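Long-range contacts in RNA-directed RNA polymerase (Infectious pancreatic necrosis virus, PDB 2YI9), which probably copies the viral genome as an RNA-dependent RNA polymerase, adding ribonucleotides to RNA with release of diphosphate, both free and covalently attached to the genomic RNA: residues A[62-67]-A[101-106]; A[533-538]-A[565-570]; A[733-738]-A[776-781]. All coordinates share one frame; numbering follows the deposited sequence.

Contact 1 of 3, residues A[62-67]-A[101-106]; sequences PRAIPT and AFYPKY
The amide of Ile65 donates to Phe102 O over 2.8 Å with an N-H...O angle of 172°, and Phe102 N returns a bond to Ile65 O at 2.9 Å. Two reciprocal bonds of this kind define an antiparallel hydrogen-bonded pair, by which strand 65-72, the middle one of a three-stranded antiparallel sheet, takes up the short outer strand 100-102. The two bonds are not copies of each other: Phe102 N stands above the plane of the Ile65 carbonyl, 46° out of it, while Ile65 N is tilted less from that of Phe102. Next along comes the non-hydrogen-bonded pair Pro66 with Ala101, whose CA atoms approach to 3.8 Å; Ala101 CA also makes a C-H...O contact with Ile65 O.

Side chains extend the join at both ends. Thr67 CG2 meets the Phe102 ring at its edge, in the ring plane, 3.6 Å from CD2. At the other end Ile65 CD1 crosses Pro104 at about a right angle, 4.0 Å from its CG. Trp295 also touches Ile65, and Pro104 lies close to Ile252 of the predicted GTP site.

Past the strand end, the Tyr103 ring takes over. Its CG is anti to its own carbonyl carbon (chi1 -58°), which carries the ring alongside residues 62-64. Pro62 CG lies over one face, whereas Arg63 O sits at the edge, in the plane, 3.4 Å from Tyr103 CD1. The Arg63 guanidinium leads elsewhere, bonded to Leu789 O and Ser456 OG. At the far end of the tyrosine, one water donates to Pro62 O at 2.8 Å and is hydrogen-bonded to Tyr103 OH at 3.1 Å.

Contact 2 of 3, residues A[533-538]-A[565-570]; sequences ETAPQD and AIYSRQ
Ala535 and Tyr567 bring their CA atoms to 5.8 Å, the nearest approach of the two backbones, and here the loop 533-538 lies against the end of strand 563-568 without pairing with it as a strand. Most of the join is made by one side chain, Arg569. It grips Ala535 O side-on with two nitrogens, NE and NH2, each 2.9 Å from that one oxygen. Both reach it from the same face of the carbonyl, and the oxygen lies only 5° out of the guanidinium plane. The arginine chain runs extended from CG to NE, which gives it the span to cross to the loop; a weak bond from NE to Pro536 O, 3.2 Å, adds to the grip. Gln537 CG lies over the rim of one guanidinium face, 3.9 Å above the plane, with its amide turned 87° from the guanidinium.

Two waters complete the polar seam: one accepts from Arg569 NH2 and donates to Glu533 O, the other accepts from Arg569 N and donates to Pro536 O. On the apolar side of the contact, Ala535 CB meets the edge of the Tyr567 ring, in its plane, 3.9 Å from CD2.

In the thumb region, this contact ties the loop leaving helix 524-533 to the end of strand 563-568, the middle strand of its antiparallel sheet, and to the residue after it; Phe574, on the neighbouring strand 573-578, meets the Tyr567 ring edge-to-face.

Contact 3 of 3, residues A[733-738]-A[776-781]; sequences TKLRVS and NLLKSS
Arg736 packs closely against the short 3-10 segment at Asn776 and Leu777, and there the contact is tight. Its backbone N donates to Leu777 O at 2.9 Å with an N-H...O angle of 164°. Its side chain starts between the backbone N and carbonyl carbon (chi1 67°) and bends again at chi3, folding back over the same segment: CG passes 3.3 Å from Leu777 O, and NH1 donates to Asn776 O at 2.9 Å, nearly along the C=O axis (171°). Two successive carbonyls are thus held by one residue, while Arg736 NH2 turns to a salt bridge with Glu284. Val737 CG1 presses on Ser781 CB at 3.6 Å. Two waters add to the direct contact at the buried Ser781: one donates to Leu735 O at 2.7 Å and accepts from Ser781 N, and another links Thr733 O with Ser781 OG, which also bonds Asn446.

Toward Lys734 the fit is looser. Lys779 N reaches Lys734 O by a weak bond of 3.2 Å; together with Arg736 N to Leu777 O it brackets a single backbone bridge between Leu735 and Leu778. Their side chains meet at CD2 and CD2, 4.4 Å apart, beside the exposed Lys734, whose NZ is paired with Asp730. Arg736 and Lys779 touch through CB atoms, but their charged ends diverge, Lys779 to Glu787.

In the C-terminal region, the contact fastens the link between helices 724-732 and 740-751 to the approach to helix 781-790. Ser780 is the N-cap of that last helix, its OG bonded to Leu782 N, and Glu784 on its first turn accepts from Val737 N.

In the fold
From the N terminus, contact 1 comes first: it closes a loop of 33 residues, bringing strand 100-102 back to strand 65-72 within the palm region. Contact 2 follows in the thumb region, where 26 residues, among them strand 556-560, lie between segments 533-538 and 565-570, the first following helix 524-533 and the second running off strand 563-568. Contact 3 closes a mostly helical excursion of 37 residues in the C-terminal region. The three loops stand in series, none enclosing or crossing another. In space, contacts 1 and 3 have centres about 31 Å apart, while contact 2 lies about 61 Å from each, centre to centre, across the middle of the chain.

Contact 1 of 3, residues A[62-67]-A[101-106]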
loop_
_atom_site.group_PDB
_atom_site.type_symbol
_atom_site.label_atom_id
_atom_site.label_comp_id
_atom_site.label_asym_id
_atom_site.label_seq_id
_atom_site.Cartn_x
_atom_site.Cartn_y
_atom_site.Cartn_z
ATOM N N PRO A 62 22.007 8.224 -17.770
ATOM C CA PRO A 62 20.914 9.169 -17.471
ATOM C C PRO A 62 20.159 9.704 -18.681
ATOM O O PRO A 62 20.733 9.893 -19.752
ATOM C CB PRO A 62 21.610 10.279 -16.662
ATOM C CG PRO A 62 23.040 10.236 -17.134
ATOM C CD PRO A 62 23.323 8.779 -17.368
ATOM N N ARG A 63 18.864 9.932 -18.492
ATOM C CA ARG A 63 17.989 10.497 -19.504
ATOM C C ARG A 63 17.608 11.915 -19.064
ATOM O O ARG A 63 17.585 12.233 -17.852
ATOM C CB ARG A 63 16.765 9.595 -19.719
ATOM C CG ARG A 63 17.136 8.166 -20.177
ATOM C CD ARG A 63 16.226 7.102 -19.587
ATOM N NE ARG A 63 16.287 7.062 -18.116
ATOM C CZ ARG A 63 15.569 6.252 -17.345
ATOM N NH1 ARG A 63 14.702 5.396 -17.887
ATOM N NH2 ARG A 63 15.674 6.322 -16.025
ATOM N N ALA A 64 17.377 12.783 -20.055
ATOM C CA ALA A 64 17.085 14.202 -19.841
ATOM C C ALA A 64 15.623 14.525 -20.106
ATOM O O ALA A 64 14.936 13.794 -20.824
ATOM C CB ALA A 64 17.992 15.046 -20.734
ATOM N N ILE A 65 15.128 15.590 -19.463
ATOM C CA ILE A 65 13.734 16.030 -19.601
ATOM C C ILE A 65 13.728 17.434 -20.200
ATOM O O ILE A 65 14.443 18.305 -19.695
ATOM C CB ILE A 65 12.956 15.996 -18.243
ATOM C CG1 ILE A 65 13.065 14.616 -17.554
ATOM C CG2 ILE A 65 11.466 16.422 -18.432
ATOM C CD1 ILE A 65 12.476 14.519 -16.113
ATOM N N PRO A 66 12.901 17.689 -21.248
ATOM C CA PRO A 66 12.812 19.058 -21.794
ATOM C C PRO A 66 12.327 20.050 -20.742
ATOM O O PRO A 66 11.556 19.693 -19.837
ATOM C CB PRO A 66 11.784 18.921 -22.931
ATOM C CG PRO A 66 11.840 17.443 -23.321
ATOM C CD PRO A 66 11.989 16.766 -21.971
ATOM N N THR A 67 12.774 21.306 -20.859
ATOM C CA THR A 67 12.320 22.367 -19.959
ATOM C C THR A 67 10.818 22.652 -20.161
ATOM O O THR A 67 10.241 22.277 -21.188
ATOM C CB THR A 67 13.178 23.619 -20.122
ATOM O OG1 THR A 67 13.249 23.946 -21.509
ATOM C CG2 THR A 67 14.582 23.441 -19.526
ATOM N N ALA A 101 16.901 20.139 -23.028
ATOM C CA ALA A 101 16.590 19.087 -22.064
ATOM C C ALA A 101 17.707 18.942 -21.040
ATOM O O ALA A 101 18.867 19.053 -21.388
ATOM C CB ALA A 101 16.305 17.757 -22.772
ATOM N N PHE A 102 17.353 18.709 -19.770
ATOM C CA PHE A 102 18.333 18.592 -18.689
ATOM C C PHE A 102 18.087 17.383 -17.832
ATOM O O PHE A 102 16.974 16.857 -17.815
ATOM C CB PHE A 102 18.379 19.877 -17.830
ATOM C CG PHE A 102 18.827 21.075 -18.643
ATOM C CD1 PHE A 102 20.131 21.162 -19.127
ATOM C CD2 PHE A 102 17.923 22.071 -18.995
ATOM C CE1 PHE A 102 20.530 22.240 -19.925
ATOM C CE2 PHE A 102 18.320 23.152 -19.776
ATOM C CZ PHE A 102 19.627 23.231 -20.239
ATOM N N TYR A 103 19.138 16.929 -17.132
ATOM C CA TYR A 103 19.046 15.791 -16.229
ATOM C C TYR A 103 18.374 16.217 -14.938
ATOM O O TYR A 103 18.752 17.246 -14.369
ATOM C CB TYR A 103 20.425 15.176 -15.939
ATOM C CG TYR A 103 21.135 14.717 -17.193
ATOM C CD1 TYR A 103 20.637 13.662 -17.953
ATOM C CD2 TYR A 103 22.296 15.349 -17.633
ATOM C CE1 TYR A 103 21.271 13.255 -19.129
ATOM C CE2 TYR A 103 22.964 14.919 -18.781
ATOM C CZ TYR A 103 22.446 13.872 -19.526
ATOM O OH TYR A 103 23.068 13.446 -20.672
ATOM N N PRO A 104 17.344 15.469 -14.496
ATOM C CA PRO A 104 16.666 15.833 -13.225
ATOM C C PRO A 104 17.509 15.484 -11.998
ATOM O O PRO A 104 18.338 14.576 -12.046
ATOM C CB PRO A 104 15.385 14.990 -13.247
ATOM C CG PRO A 104 15.766 13.754 -14.042
ATOM C CD PRO A 104 16.749 14.263 -15.110
ATOM N N LYS A 105 17.283 16.207 -10.898
ATOM C CA LYS A 105 17.975 15.988 -9.631
ATOM C C LYS A 105 16.945 16.023 -8.514
ATOM O O LYS A 105 16.074 16.906 -8.495
ATOM C CB LYS A 105 19.055 17.058 -9.364
ATOM C CG LYS A 105 20.289 16.952 -10.246
ATOM C CD LYS A 105 20.243 17.914 -11.428
ATOM C CE LYS A 105 21.387 17.644 -12.374
ATOM N NZ LYS A 105 21.257 18.414 -13.658
ATOM N N TYR A 106 17.051 15.069 -7.579
ATOM C CA TYR A 106 16.138 15.004 -6.461
ATOM C C TYR A 106 16.929 14.813 -5.159
ATOM O O TYR A 106 17.657 13.834 -5.021
ATOM C CB TYR A 106 15.079 13.894 -6.680
ATOM C CG TYR A 106 14.306 13.558 -5.425
ATOM C CD1 TYR A 106 13.461 14.495 -4.830
ATOM C CD2 TYR A 106 14.475 12.329 -4.789
ATOM C CE1 TYR A 106 12.787 14.209 -3.647
ATOM C CE2 TYR A 106 13.794 12.026 -3.612
ATOM C CZ TYR A 106 12.943 12.967 -3.053
ATOM O OH TYR A 106 12.297 12.694 -1.886
HETATM O O HOH W 1 23.228 10.363 -20.968
#

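Contact 2 of 3, residues A[533-538]-A[565-570]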
loop_
_atom_site.group_PDB
_atom_site.type_symbol
_atom_site.label_atom_id
_atom_site.label_comp_id
_atom_site.label_asym_id
_atom_site.label_seq_id
_atom_site.Cartn_x
_atom_site.Cartn_y
_atom_site.Cartn_z
ATOM N N GLU A 533 -10.210 -16.605 30.210
ATOM C CA GLU A 533 -10.148 -16.824 31.651
ATOM C C GLU A 533 -9.460 -15.725 32.441
ATOM O O GLU A 533 -9.882 -15.435 33.550
ATOM C CB GLU A 533 -9.557 -18.208 31.976
ATOM C CG GLU A 533 -10.508 -19.338 31.591
ATOM C CD GLU A 533 -10.041 -20.767 31.826
ATOM O OE1 GLU A 533 -8.847 -20.970 32.145
ATOM O OE2 GLU A 533 -10.868 -21.693 31.654
ATOM N N THR A 534 -8.429 -15.094 31.873
ATOM C CA THR A 534 -7.701 -14.027 32.569
ATOM C C THR A 534 -8.311 -12.643 32.315
ATOM O O THR A 534 -7.771 -11.671 32.829
ATOM C CB THR A 534 -6.216 -14.020 32.192
ATOM O OG1 THR A 534 -6.126 -13.724 30.798
ATOM C CG2 THR A 534 -5.499 -15.322 32.568
ATOM N N ALA A 535 -9.421 -12.550 31.529
ATOM C CA ALA A 535 -10.078 -11.261 31.275
ATOM C C ALA A 535 -10.412 -10.638 32.651
ATOM O O ALA A 535 -10.930 -11.328 33.543
ATOM C CB ALA A 535 -11.337 -11.431 30.432
ATOM N N PRO A 536 -10.008 -9.375 32.864
ATOM C CA PRO A 536 -10.251 -8.739 34.183
ATOM C C PRO A 536 -11.727 -8.563 34.477
ATOM O O PRO A 536 -12.553 -8.519 33.560
ATOM C CB PRO A 536 -9.590 -7.343 34.067
ATOM C CG PRO A 536 -8.928 -7.304 32.755
ATOM C CD PRO A 536 -9.354 -8.453 31.906
ATOM N N GLN A 537 -12.040 -8.440 35.766
ATOM C CA GLN A 537 -13.394 -8.194 36.236
ATOM C C GLN A 537 -13.614 -6.690 36.389
ATOM O O GLN A 537 -14.759 -6.225 36.460
ATOM C CB GLN A 537 -13.627 -8.898 37.590
ATOM C CG GLN A 537 -13.819 -10.412 37.448
ATOM C CD GLN A 537 -13.750 -11.114 38.787
ATOM O OE1 GLN A 537 -13.999 -10.529 39.866
ATOM N NE2 GLN A 537 -13.439 -12.405 38.746
ATOM N N ASP A 538 -12.504 -5.933 36.445
ATOM C CA ASP A 538 -12.514 -4.491 36.702
ATOM C C ASP A 538 -12.063 -3.669 35.514
ATOM O O ASP A 538 -11.141 -4.054 34.795
ATOM C CB ASP A 538 -11.592 -4.169 37.926
ATOM C CG ASP A 538 -10.116 -4.514 37.695
ATOM O OD1 ASP A 538 -9.814 -5.702 37.416
ATOM O OD2 ASP A 538 -9.279 -3.581 37.688
ATOM N N ALA A 565 -5.598 -9.571 20.040
ATOM C CA ALA A 565 -6.988 -9.730 20.491
ATOM C C ALA A 565 -7.019 -9.867 22.021
ATOM O O ALA A 565 -6.227 -10.603 22.596
ATOM C CB ALA A 565 -7.613 -10.954 19.845
ATOM N N ILE A 566 -7.935 -9.154 22.652
ATOM C CA ILE A 566 -8.150 -9.147 24.105
ATOM C C ILE A 566 -9.627 -9.462 24.334
ATOM O O ILE A 566 -10.483 -8.991 23.576
ATOM C CB ILE A 566 -7.708 -7.727 24.630
ATOM C CG1 ILE A 566 -6.198 -7.700 25.028
ATOM C CG2 ILE A 566 -8.651 -7.054 25.658
ATOM C CD1 ILE A 566 -5.794 -8.429 26.280
ATOM N N TYR A 567 -9.922 -10.290 25.342
ATOM C CA TYR A 567 -11.311 -10.623 25.617
ATOM C C TYR A 567 -11.972 -9.585 26.537
ATOM O O TYR A 567 -11.406 -9.213 27.568
ATOM C CB TYR A 567 -11.452 -12.038 26.202
ATOM C CG TYR A 567 -12.892 -12.489 26.268
ATOM C CD1 TYR A 567 -13.563 -12.920 25.123
ATOM C CD2 TYR A 567 -13.598 -12.464 27.471
ATOM C CE1 TYR A 567 -14.896 -13.334 25.179
ATOM C CE2 TYR A 567 -14.935 -12.858 27.535
ATOM C CZ TYR A 567 -15.574 -13.303 26.386
ATOM O OH TYR A 567 -16.881 -13.711 26.427
ATOM N N SER A 568 -13.182 -9.156 26.166
ATOM C CA SER A 568 -13.999 -8.222 26.941
ATOM C C SER A 568 -15.130 -8.989 27.651
ATOM O O SER A 568 -15.963 -9.587 26.974
ATOM C CB SER A 568 -14.588 -7.144 26.024
ATOM O OG SER A 568 -15.672 -6.463 26.640
ATOM N N ARG A 569 -15.174 -8.945 28.999
ATOM C CA ARG A 569 -16.251 -9.585 29.774
ATOM C C ARG A 569 -17.548 -8.820 29.611
ATOM O O ARG A 569 -18.616 -9.416 29.670
ATOM C CB ARG A 569 -15.958 -9.569 31.283
ATOM C CG ARG A 569 -15.062 -10.646 31.747
ATOM C CD ARG A 569 -14.948 -10.625 33.275
ATOM N NE ARG A 569 -13.819 -11.473 33.615
ATOM C CZ ARG A 569 -13.928 -12.766 33.833
ATOM N NH1 ARG A 569 -15.124 -13.342 33.850
ATOM N NH2 ARG A 569 -12.845 -13.500 34.038
ATOM N N GLN A 570 -17.467 -7.479 29.513
ATOM C CA GLN A 570 -18.668 -6.654 29.364
ATOM C C GLN A 570 -19.416 -6.985 28.070
ATOM O O GLN A 570 -20.614 -7.236 28.093
ATOM C CB GLN A 570 -18.318 -5.159 29.431
ATOM C CG GLN A 570 -19.540 -4.249 29.247
ATOM C CD GLN A 570 -19.237 -2.788 29.414
ATOM O OE1 GLN A 570 -18.219 -2.284 28.946
ATOM N NE2 GLN A 570 -20.136 -2.066 30.085
HETATM O O HOH W 2 -12.485 -16.163 34.536
HETATM O O HOH W 3 -12.789 -8.029 30.527
#

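Contact 3 of 3, residues A[733-738]-A[776-781]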
loop_
_atom_site.group_PDB
_atom_site.type_symbol
_atom_site.label_atom_id
_atom_site.label_comp_id
_atom_site.label_asym_id
_atom_site.label_seq_id
_atom_site.Cartn_x
_atom_site.Cartn_y
_atom_site.Cartn_z
ATOM N N THR A 733 -0.158 -10.645 -24.195
ATOM C CA THR A 733 1.026 -10.738 -23.334
ATOM C C THR A 733 2.206 -11.457 -24.020
ATOM O O THR A 733 3.332 -11.427 -23.511
ATOM C CB THR A 733 0.686 -11.400 -21.972
ATOM O OG1 THR A 733 0.506 -12.803 -22.141
ATOM C CG2 THR A 733 -0.531 -10.788 -21.296
ATOM N N LYS A 734 1.949 -12.108 -25.161
ATOM C CA LYS A 734 2.960 -12.885 -25.870
ATOM C C LYS A 734 3.431 -12.267 -27.182
ATOM O O LYS A 734 4.559 -12.525 -27.604
ATOM C CB LYS A 734 2.437 -14.304 -26.111
ATOM C CG LYS A 734 2.168 -15.056 -24.811
ATOM C CD LYS A 734 1.230 -16.204 -25.055
ATOM C CE LYS A 734 0.778 -16.803 -23.744
ATOM N NZ LYS A 734 -0.318 -17.769 -23.962
ATOM N N LEU A 735 2.571 -11.480 -27.827
ATOM C CA LEU A 735 2.866 -10.862 -29.118
ATOM C C LEU A 735 3.660 -9.587 -29.014
ATOM O O LEU A 735 3.416 -8.762 -28.133
ATOM C CB LEU A 735 1.574 -10.647 -29.915
ATOM C CG LEU A 735 0.834 -11.917 -30.355
ATOM C CD1 LEU A 735 -0.626 -11.619 -30.650
ATOM C CD2 LEU A 735 1.486 -12.532 -31.574
ATOM N N ARG A 736 4.610 -9.417 -29.932
ATOM C CA ARG A 736 5.463 -8.229 -30.003
ATOM C C ARG A 736 4.649 -6.987 -30.408
ATOM O O ARG A 736 3.587 -7.130 -31.036
ATOM C CB ARG A 736 6.641 -8.482 -30.940
ATOM C CG ARG A 736 6.260 -8.649 -32.414
ATOM C CD ARG A 736 7.456 -9.032 -33.254
ATOM N NE ARG A 736 8.425 -7.950 -33.431
ATOM C CZ ARG A 736 9.714 -8.144 -33.696
ATOM N NH1 ARG A 736 10.205 -9.376 -33.777
ATOM N NH2 ARG A 736 10.527 -7.109 -33.863
ATOM N N VAL A 737 5.140 -5.785 -30.041
ATOM C CA VAL A 737 4.463 -4.516 -30.326
ATOM C C VAL A 737 4.132 -4.241 -31.800
ATOM O O VAL A 737 3.155 -3.536 -32.068
ATOM C CB VAL A 737 5.067 -3.273 -29.612
ATOM C CG1 VAL A 737 4.987 -3.411 -28.095
ATOM C CG2 VAL A 737 6.498 -3.004 -30.064
ATOM N N SER A 738 4.916 -4.801 -32.757
ATOM C CA SER A 738 4.641 -4.594 -34.193
ATOM C C SER A 738 3.282 -5.178 -34.602
ATOM O O SER A 738 2.709 -4.734 -35.597
ATOM C CB SER A 738 5.755 -5.179 -35.052
ATOM O OG SER A 738 5.782 -6.593 -34.925
ATOM N N ASN A 776 8.889 -15.424 -34.675
ATOM C CA ASN A 776 9.402 -14.066 -34.913
ATOM C C ASN A 776 8.448 -13.000 -34.364
ATOM O O ASN A 776 8.868 -11.875 -34.118
ATOM C CB ASN A 776 9.645 -13.828 -36.408
ATOM C CG ASN A 776 8.384 -13.785 -37.237
ATOM O OD1 ASN A 776 7.657 -14.776 -37.355
ATOM N ND2 ASN A 776 8.092 -12.629 -37.818
ATOM N N LEU A 777 7.167 -13.352 -34.198
ATOM C CA LEU A 777 6.147 -12.455 -33.665
ATOM C C LEU A 777 6.044 -12.516 -32.132
ATOM O O LEU A 777 5.315 -11.722 -31.535
ATOM C CB LEU A 777 4.779 -12.760 -34.303
ATOM C CG LEU A 777 4.648 -12.603 -35.826
ATOM C CD1 LEU A 777 3.225 -12.863 -36.275
ATOM C CD2 LEU A 777 5.106 -11.231 -36.303
ATOM N N LEU A 778 6.759 -13.468 -31.509
ATOM C CA LEU A 778 6.722 -13.714 -30.074
ATOM C C LEU A 778 7.847 -13.032 -29.319
ATOM O O LEU A 778 9.001 -13.463 -29.376
ATOM C CB LEU A 778 6.662 -15.229 -29.760
ATOM C CG LEU A 778 5.513 -16.057 -30.390
ATOM C CD1 LEU A 778 5.626 -17.506 -29.993
ATOM C CD2 LEU A 778 4.150 -15.583 -29.929
ATOM N N LYS A 779 7.501 -11.941 -28.634
ATOM C CA LYS A 779 8.400 -11.150 -27.797
ATOM C C LYS A 779 7.547 -10.403 -26.795
ATOM O O LYS A 779 6.512 -9.841 -27.164
ATOM C CB LYS A 779 9.275 -10.159 -28.612
ATOM C CG LYS A 779 10.361 -9.515 -27.722
ATOM C CD LYS A 779 11.354 -8.599 -28.424
ATOM C CE LYS A 779 12.362 -8.062 -27.420
ATOM N NZ LYS A 779 13.294 -7.066 -28.019
ATOM N N SER A 780 7.982 -10.379 -25.536
ATOM C CA SER A 780 7.268 -9.655 -24.497
ATOM C C SER A 780 7.344 -8.143 -24.763
ATOM O O SER A 780 8.442 -7.590 -24.909
ATOM C CB SER A 780 7.855 -9.973 -23.122
ATOM O OG SER A 780 7.203 -9.199 -22.132
ATOM N N SER A 781 6.175 -7.478 -24.821
ATOM C CA SER A 781 6.097 -6.024 -24.980
ATOM C C SER A 781 6.650 -5.344 -23.707
ATOM O O SER A 781 6.999 -4.165 -23.753
ATOM C CB SER A 781 4.657 -5.582 -25.220
ATOM O OG SER A 781 3.853 -5.959 -24.116
HETATM O O HOH W 4 4.052 -8.546 -22.564
HETATM O O HOH W 5 3.798 -9.031 -25.450
#